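Local coordinates for protein taurine:2-oxoglutarate aminotransferase (Bifidobacterium kashiwanohense PV20-2, PDB 6JIX) that probably transfers the amino group of taurine to 2-oxoglutarate with pyridoxal 5'-phosphate as cofactor, as a class-III aminotransferase, at residues Ile33-Gly38 with Gly62-Glu67; Thr50-Leu55 with Ile418-Ile423; Gly345-Phe350 with Ala364-Leu369. All coordinates share one frame; numbering follows the deposited sequence.

Interaction 1. Residues Ile33-Gly38 with Gly62-Glu67; sequences IKKADG and GHELPE
His-63 lies against Ala-36, whose methyl CB is 3.7 Å from CB of His-63 and meets the imidazole obliquely. The ring carbon CG stands beside the backbone N of His-63 (chi1 -57°), which sets the ring next to that methyl and obliquely by Gly-38 O. A small alanine suits this place, since its methyl also packs on Phe-41 of the next strand and Met-79 of the second subunit. The imidazole turns NE2 to Asp-51 OD2, probably a hydrogen bond, which would help to set the rotation of the ring. Replacing His-63 by alanine would probably leave that carboxylate oxygen without its imidazole mate and open a gap beside Ala-36.

The backbones join as a single antiparallel bridge, a hydrogen-bonded pair of Gly-38 and His-63 just beyond strand 33-37, which is outermost within this chain in a four-stranded mixed sheet; Ile-33 bonds to the backbone of the second subunit. Gly-38 N donates to His-63 O at 2.8 Å, and His-63 N returns a bond to Gly-38 O. Glycines fit at Gly-38 and Gly-62: both have positive phi, and a beta carbon on Gly-62 would probably crowd Gly-38 O.

Glu-64 leaves on the other side from the imidazole, with CG over Ala-36 O. Its chain bends at chi2 (-74°) to cross Lys-35 at about a right angle, forming a long salt bridge of 3.7 Å between Lys-35 NZ and Glu-64 OE1. Both charged ends also make weak bonds to the second subunit, Lys-35 to Asn-78 O and Glu-64 to Cys-80 N. The carboxylate of Asp-37 is turned 70° from that of Glu-64, with OD1 of Asp-37 6.0 Å from OE1 of Glu-64; a water donates to Glu-64 O.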
# COMPACT_ATOMS: atom_id res chain seq x y z
N ILE A 33 -21.37 10.89 0.01
CA ILE A 33 -21.36 10.97 1.46
C ILE A 33 -20.68 12.26 1.87
O ILE A 33 -19.56 12.56 1.43
CB ILE A 33 -20.68 9.74 2.09
CG1 ILE A 33 -21.51 8.50 1.80
CG2 ILE A 33 -20.55 9.91 3.58
CD1 ILE A 33 -22.88 8.51 2.42
N LYS A 34 -21.36 13.03 2.73
CA LYS A 34 -20.97 14.38 3.10
C LYS A 34 -20.26 14.44 4.45
O LYS A 34 -19.39 15.31 4.64
CB LYS A 34 -22.22 15.28 3.12
CG LYS A 34 -22.11 16.60 3.90
CD LYS A 34 -23.26 17.53 3.50
CE LYS A 34 -22.97 18.98 3.82
NZ LYS A 34 -23.55 19.31 5.16
N LYS A 35 -20.60 13.54 5.36
CA LYS A 35 -20.13 13.61 6.74
C LYS A 35 -20.30 12.24 7.38
O LYS A 35 -21.16 11.45 6.99
CB LYS A 35 -20.90 14.70 7.51
CG LYS A 35 -20.82 14.63 9.04
CD LYS A 35 -19.74 15.55 9.59
CE LYS A 35 -19.11 14.99 10.87
NZ LYS A 35 -18.00 15.83 11.42
N ALA A 36 -19.45 11.96 8.37
CA ALA A 36 -19.57 10.76 9.19
C ALA A 36 -19.27 11.11 10.64
O ALA A 36 -18.49 12.03 10.92
CB ALA A 36 -18.60 9.65 8.75
N ASP A 37 -19.91 10.38 11.56
CA ASP A 37 -19.73 10.61 12.98
C ASP A 37 -20.30 9.47 13.84
O ASP A 37 -21.44 9.03 13.64
CB ASP A 37 -20.37 11.96 13.36
CG ASP A 37 -20.24 12.26 14.83
OD1 ASP A 37 -19.10 12.25 15.35
OD2 ASP A 37 -21.28 12.48 15.47
N GLY A 38 -19.51 8.98 14.79
CA GLY A 38 -19.96 7.84 15.57
C GLY A 38 -20.18 6.65 14.66
O GLY A 38 -19.32 6.31 13.84
N GLY A 62 -15.89 3.63 15.43
CA GLY A 62 -16.79 4.58 14.84
C GLY A 62 -16.03 5.61 14.01
O GLY A 62 -14.86 5.44 13.68
N HIS A 63 -16.73 6.68 13.69
CA HIS A 63 -16.19 7.75 12.86
C HIS A 63 -15.96 9.02 13.68
O HIS A 63 -16.69 9.32 14.63
CB HIS A 63 -17.14 8.02 11.69
CG HIS A 63 -17.39 6.81 10.84
ND1 HIS A 63 -16.45 6.29 9.97
CD2 HIS A 63 -18.46 5.98 10.77
CE1 HIS A 63 -16.95 5.22 9.37
NE2 HIS A 63 -18.17 5.01 9.84
N GLU A 64 -14.90 9.75 13.32
CA GLU A 64 -14.60 11.05 13.91
C GLU A 64 -14.41 10.97 15.42
O GLU A 64 -14.58 11.97 16.13
CB GLU A 64 -15.68 12.09 13.57
CG GLU A 64 -15.68 12.47 12.11
CD GLU A 64 -14.53 13.37 11.74
OE1 GLU A 64 -14.61 14.55 12.08
OE2 GLU A 64 -13.56 12.90 11.12
N LEU A 65 -14.05 9.80 15.93
CA LEU A 65 -13.73 9.67 17.33
C LEU A 65 -12.73 10.75 17.73
O LEU A 65 -11.63 10.78 17.18
CB LEU A 65 -13.14 8.29 17.62
CG LEU A 65 -12.98 8.04 19.11
CD1 LEU A 65 -14.22 7.36 19.63
CD2 LEU A 65 -11.73 7.21 19.37
N PRO A 66 -13.08 11.63 18.65
CA PRO A 66 -12.18 12.75 18.97
C PRO A 66 -10.75 12.34 19.31
O PRO A 66 -9.82 13.06 18.96
CB PRO A 66 -12.88 13.42 20.16
CG PRO A 66 -14.33 13.13 19.91
CD PRO A 66 -14.35 11.72 19.41
N GLU A 67 -10.55 11.20 19.99
CA GLU A 67 -9.20 10.84 20.42
C GLU A 67 -8.27 10.67 19.22
O GLU A 67 -7.12 11.14 19.26
CB GLU A 67 -9.24 9.57 21.26
CG GLU A 67 -9.67 9.80 22.69
CD GLU A 67 -11.17 9.95 22.81
OE1 GLU A 67 -11.84 9.93 21.75
OE2 GLU A 67 -11.67 10.10 23.96
O HOH W 1 -17.29 12.13 16.95

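Interaction 2. Residues Thr50-Leu55 with Ile418-Ile423; sequences TDMSSL and ICPPLI. With GLU (glutamic acid), chain N.
One wall of a glutamate pocket is built on the type I beta turn Asp-51 to Ser-54, and the back of that turn rests on the Cys-419 to Pro-421 loop that follows strand 415-418. Cys-419 N donates to Met-52 O at 2.9 Å, although the place of that oxygen is less sure. The next two residues are prolines with no N-H to offer: Pro-421 packs its ring on Asp-51 O and Ser-54, with Ser-54 OG 3.6 Å from CG of Pro-421, and Pro-420 packs on Met-52. For polar partners that hydroxyl has weak hydrogen bonds to Arg-260 NH2 and Ser-59 O.

Met-52 supplies the apolar part. It starts out away from the loop, but bends at chi2 (-57°) and chi3 (-70°) fold the flexible chain back and lay CE 3.9 Å from CB of Pro-420. Beyond it Met-52 runs side by side with Ile-418, pointing the same way. An unbranched, pliable side chain suits this return.

On the ligand side, Asp-51 OD1 accepts Leu-55 N on its syn side at 2.8 Å and 166°, OD2 is held from the second shell by His-63, and Ser-53 OG gives its proton to Leu-55 O. The bound glutamate is hydrogen-bonded to Thr-409 O and brings its carboxylate atom O 3.4 Å from Ser-53 OG and 3.5 Å from Asp-51 OD1. The former is not a clear hydrogen bond, and the latter pairs two acceptors, probably of like charge, so both residues probably shape the pocket more than they grip its ligand.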
# COMPACT_ATOMS: atom_id res chain seq x y z
N THR A 50 -26.77 3.87 9.32
CA THR A 50 -26.11 3.30 10.48
C THR A 50 -25.09 2.30 9.96
O THR A 50 -25.44 1.34 9.26
CB THR A 50 -27.11 2.61 11.43
OG1 THR A 50 -28.31 3.39 11.52
CG2 THR A 50 -26.53 2.45 12.82
N ASP A 51 -23.82 2.52 10.31
CA ASP A 51 -22.72 1.78 9.68
C ASP A 51 -22.57 0.42 10.37
O ASP A 51 -21.65 0.18 11.16
CB ASP A 51 -21.44 2.61 9.75
CG ASP A 51 -20.32 2.01 8.94
OD1 ASP A 51 -20.59 1.08 8.14
OD2 ASP A 51 -19.17 2.47 9.11
N MET A 52 -23.46 -0.49 10.01
CA MET A 52 -23.48 -1.81 10.63
C MET A 52 -22.37 -2.75 10.12
O MET A 52 -22.19 -3.83 10.70
CB MET A 52 -24.87 -2.43 10.41
CG MET A 52 -25.96 -1.67 11.14
SD MET A 52 -25.63 -1.57 12.92
CE MET A 52 -25.90 -3.30 13.36
N SER A 53 -21.60 -2.36 9.10
CA SER A 53 -20.46 -3.14 8.65
C SER A 53 -19.13 -2.46 8.97
O SER A 53 -18.08 -2.92 8.51
CB SER A 53 -20.54 -3.39 7.15
OG SER A 53 -20.13 -2.22 6.44
N SER A 54 -19.16 -1.37 9.74
CA SER A 54 -17.96 -0.61 10.05
C SER A 54 -17.18 -0.25 8.79
O SER A 54 -15.95 -0.29 8.76
CB SER A 54 -17.07 -1.37 11.03
OG SER A 54 -17.49 -1.11 12.34
N LEU A 55 -17.93 0.14 7.75
CA LEU A 55 -17.44 0.33 6.38
C LEU A 55 -16.91 -0.99 5.83
O LEU A 55 -17.71 -1.86 5.46
CB LEU A 55 -16.40 1.45 6.33
CG LEU A 55 -16.94 2.85 6.63
CD1 LEU A 55 -15.89 3.93 6.31
CD2 LEU A 55 -18.23 3.09 5.87
N ILE A 418 -22.68 -8.73 9.73
CA ILE A 418 -23.08 -7.75 10.72
C ILE A 418 -21.84 -7.53 11.58
O ILE A 418 -21.48 -8.37 12.41
CB ILE A 418 -24.29 -8.19 11.55
CG1 ILE A 418 -25.48 -8.43 10.63
CG2 ILE A 418 -24.63 -7.11 12.55
CD1 ILE A 418 -25.69 -9.91 10.22
N CYS A 419 -21.15 -6.41 11.35
CA CYS A 419 -19.91 -6.07 12.03
C CYS A 419 -19.96 -4.59 12.39
O CYS A 419 -19.23 -3.76 11.83
CB CYS A 419 -18.70 -6.37 11.14
SG CYS A 419 -18.66 -8.03 10.47
N PRO A 420 -20.83 -4.22 13.34
CA PRO A 420 -21.00 -2.81 13.70
C PRO A 420 -19.81 -2.28 14.47
O PRO A 420 -19.01 -3.05 15.02
CB PRO A 420 -22.26 -2.82 14.58
CG PRO A 420 -22.26 -4.20 15.19
CD PRO A 420 -21.71 -5.11 14.12
N PRO A 421 -19.65 -0.96 14.54
CA PRO A 421 -18.51 -0.40 15.27
C PRO A 421 -18.49 -0.88 16.72
O PRO A 421 -19.53 -1.03 17.36
CB PRO A 421 -18.72 1.11 15.17
CG PRO A 421 -19.60 1.28 13.97
CD PRO A 421 -20.49 0.09 13.95
N LEU A 422 -17.27 -1.11 17.22
CA LEU A 422 -17.05 -1.62 18.57
C LEU A 422 -17.59 -0.69 19.64
O LEU A 422 -17.68 -1.10 20.80
CB LEU A 422 -15.56 -1.86 18.80
CG LEU A 422 -14.87 -2.79 17.79
CD1 LEU A 422 -13.54 -3.33 18.31
CD2 LEU A 422 -15.80 -3.94 17.41
N ILE A 423 -17.93 0.56 19.29
CA ILE A 423 -18.48 1.49 20.27
C ILE A 423 -20.00 1.50 20.27
O ILE A 423 -20.60 2.26 21.05
CB ILE A 423 -17.98 2.94 20.05
CG1 ILE A 423 -18.45 3.48 18.69
CG2 ILE A 423 -16.47 3.03 20.20
CD1 ILE A 423 -17.99 4.88 18.43
N GLU N . -21.66 -1.21 1.96
CA GLU N . -20.64 -1.16 2.99
C GLU N . -20.53 0.24 3.60
O GLU N . -21.09 0.51 4.73
CB GLU N . -19.32 -1.51 2.33
CG GLU N . -19.18 -0.76 1.02
CD GLU N . -17.95 -1.21 0.25
OE1 GLU N . -17.80 -2.45 0.14
OE2 GLU N . -17.11 -0.38 -0.26
OXT GLU N . -19.88 1.10 2.97

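Interaction 3. Residues Gly345-Phe350 with Ala364-Leu369; sequences GILKPF and ARCIGL
Apolar contacts dominate between Leu-347 and Cys-366, the thiol pointing from its strand into the helix. CD2 of Leu-347 reaches 3.7 Å from SG of Cys-366, and the same methyl lies 3.9 Å from CD2 of Leu-369, the two leucines meeting at a slant. Leu-347 CG is placed opposite its backbone N (chi1 174°), which extends the branch from the helix toward the thiol. Cysteine suits this position: its beta carbon and sulfur are compact enough to slip close to the helix surface, where SG is also 3.8 Å from CB of Lys-348, yet apolar enough to be covered by leucine.

A second kind of contact is made by the aliphatic part of Lys-348. The chain stays extended as far as CE as it passes alongside the strand, with CD 3.7 Å from Cys-366 O, and only NZ is turned aside at chi4 (-89°). The methylenes thus cover the strand while the ammonium leaves it to form a salt bridge with Glu-352, one turn further along the helix. A long side chain with an oily stem and a charged end fits such a half-covered edge.

Between the two segments themselves, polar pairing is absent, and van der Waals packing carries the contact. Polar closure comes from the turn: Gly-368, with positive phi, gives its N to Glu-344 OE1, one helix turn before Lys-348, and ties the end of the strand to the helix.

Helix 336-357 leads through a short loop into strand 361-367, which pairs antiparallel with strand 370-376 through a tight turn at Gly-368 and Leu-369. The helix covers the Ala-364 and Cys-366 face of that small sheet, Arg-365 and Ile-367 point away from it, and helix 426-447 packs on the helix through Ile-346 and Phe-350.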
# COMPACT_ATOMS: atom_id res chain seq x y z
N GLY A 345 -23.29 -10.50 23.62
CA GLY A 345 -24.43 -11.03 24.34
C GLY A 345 -25.76 -10.52 23.85
O GLY A 345 -26.80 -11.07 24.24
N ILE A 346 -25.77 -9.45 23.06
CA ILE A 346 -26.97 -8.97 22.40
C ILE A 346 -27.06 -9.49 20.98
O ILE A 346 -28.09 -10.01 20.56
CB ILE A 346 -27.01 -7.43 22.42
CG1 ILE A 346 -26.89 -6.88 23.84
CG2 ILE A 346 -28.25 -6.92 21.72
CD1 ILE A 346 -27.25 -5.43 23.91
N LEU A 347 -25.96 -9.39 20.23
CA LEU A 347 -26.00 -9.67 18.80
C LEU A 347 -26.13 -11.17 18.53
O LEU A 347 -26.98 -11.59 17.74
CB LEU A 347 -24.76 -9.07 18.13
CG LEU A 347 -24.53 -9.37 16.64
CD1 LEU A 347 -25.51 -8.61 15.78
CD2 LEU A 347 -23.11 -9.02 16.26
N LYS A 348 -25.33 -12.00 19.21
CA LYS A 348 -25.37 -13.44 18.97
C LYS A 348 -26.77 -14.03 19.17
O LYS A 348 -27.29 -14.67 18.23
CB LYS A 348 -24.33 -14.13 19.86
CG LYS A 348 -24.13 -15.59 19.56
CD LYS A 348 -22.84 -16.09 20.18
CE LYS A 348 -22.58 -17.54 19.81
NZ LYS A 348 -23.19 -18.51 20.77
N PRO A 349 -27.43 -13.86 20.32
CA PRO A 349 -28.79 -14.38 20.46
C PRO A 349 -29.77 -13.82 19.45
O PRO A 349 -30.67 -14.55 18.99
CB PRO A 349 -29.17 -13.97 21.89
CG PRO A 349 -27.85 -13.73 22.58
CD PRO A 349 -26.98 -13.16 21.54
N PHE A 350 -29.63 -12.56 19.05
CA PHE A 350 -30.55 -12.04 18.05
C PHE A 350 -30.39 -12.77 16.73
O PHE A 350 -31.38 -13.12 16.08
CB PHE A 350 -30.35 -10.53 17.86
CG PHE A 350 -31.17 -9.98 16.72
CD1 PHE A 350 -32.52 -9.68 16.90
CD2 PHE A 350 -30.61 -9.79 15.45
CE1 PHE A 350 -33.28 -9.19 15.85
CE2 PHE A 350 -31.36 -9.29 14.40
CZ PHE A 350 -32.70 -9.00 14.59
N ALA A 364 -26.14 -18.81 11.76
CA ALA A 364 -25.65 -17.55 12.29
C ALA A 364 -24.32 -17.82 12.95
O ALA A 364 -24.17 -18.80 13.68
CB ALA A 364 -26.63 -16.93 13.29
N ARG A 365 -23.33 -17.00 12.64
CA ARG A 365 -22.05 -17.06 13.30
C ARG A 365 -21.78 -15.67 13.87
O ARG A 365 -22.09 -14.66 13.23
CB ARG A 365 -20.95 -17.49 12.33
CG ARG A 365 -21.15 -18.91 11.79
CD ARG A 365 -20.23 -19.22 10.62
NE ARG A 365 -20.47 -18.30 9.51
CZ ARG A 365 -21.55 -18.31 8.73
NH1 ARG A 365 -22.52 -19.20 8.93
NH2 ARG A 365 -21.66 -17.42 7.75
N CYS A 366 -21.23 -15.62 15.07
CA CYS A 366 -20.98 -14.35 15.72
C CYS A 366 -19.96 -14.59 16.81
O CYS A 366 -20.20 -15.42 17.69
CB CYS A 366 -22.27 -13.76 16.33
SG CYS A 366 -21.97 -12.30 17.44
N ILE A 367 -18.84 -13.87 16.76
CA ILE A 367 -17.91 -13.77 17.87
C ILE A 367 -17.59 -12.30 18.08
O ILE A 367 -17.16 -11.62 17.15
CB ILE A 367 -16.63 -14.59 17.63
CG1 ILE A 367 -15.78 -14.60 18.89
CG2 ILE A 367 -15.89 -14.06 16.43
CD1 ILE A 367 -14.65 -15.58 18.80
N GLY A 368 -17.82 -11.80 19.30
CA GLY A 368 -17.74 -10.37 19.54
C GLY A 368 -18.75 -9.63 18.67
O GLY A 368 -19.94 -9.95 18.64
N LEU A 369 -18.28 -8.62 17.97
CA LEU A 369 -19.10 -7.94 16.98
C LEU A 369 -18.67 -8.33 15.57
O LEU A 369 -18.64 -7.50 14.66
CB LEU A 369 -19.07 -6.43 17.22
CG LEU A 369 -19.78 -6.02 18.52
CD1 LEU A 369 -19.54 -4.57 18.88
CD2 LEU A 369 -21.27 -6.30 18.40

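Interaction 2 sits between the others. It touches interaction 1 where NE2 of His-63 lies 2.8 Å from OD2 of Asp-51, so the imidazole backs a residue of the glutamate pocket; the side chain of His-63 is about 7 Å from the bound glutamate. Toward interaction 3 the contact is apolar: CG2 of Ile-418 lies 3.7 Å from CD1 of Leu-347, and the Cys-419 to Leu-422 loop packs on Leu-369. Interactions 1 and 3 have centres about 25 Å apart and do not touch. The cofactor is further off, about 10 Å from the side chain of Cys-419, which makes these contacts surroundings of the active site.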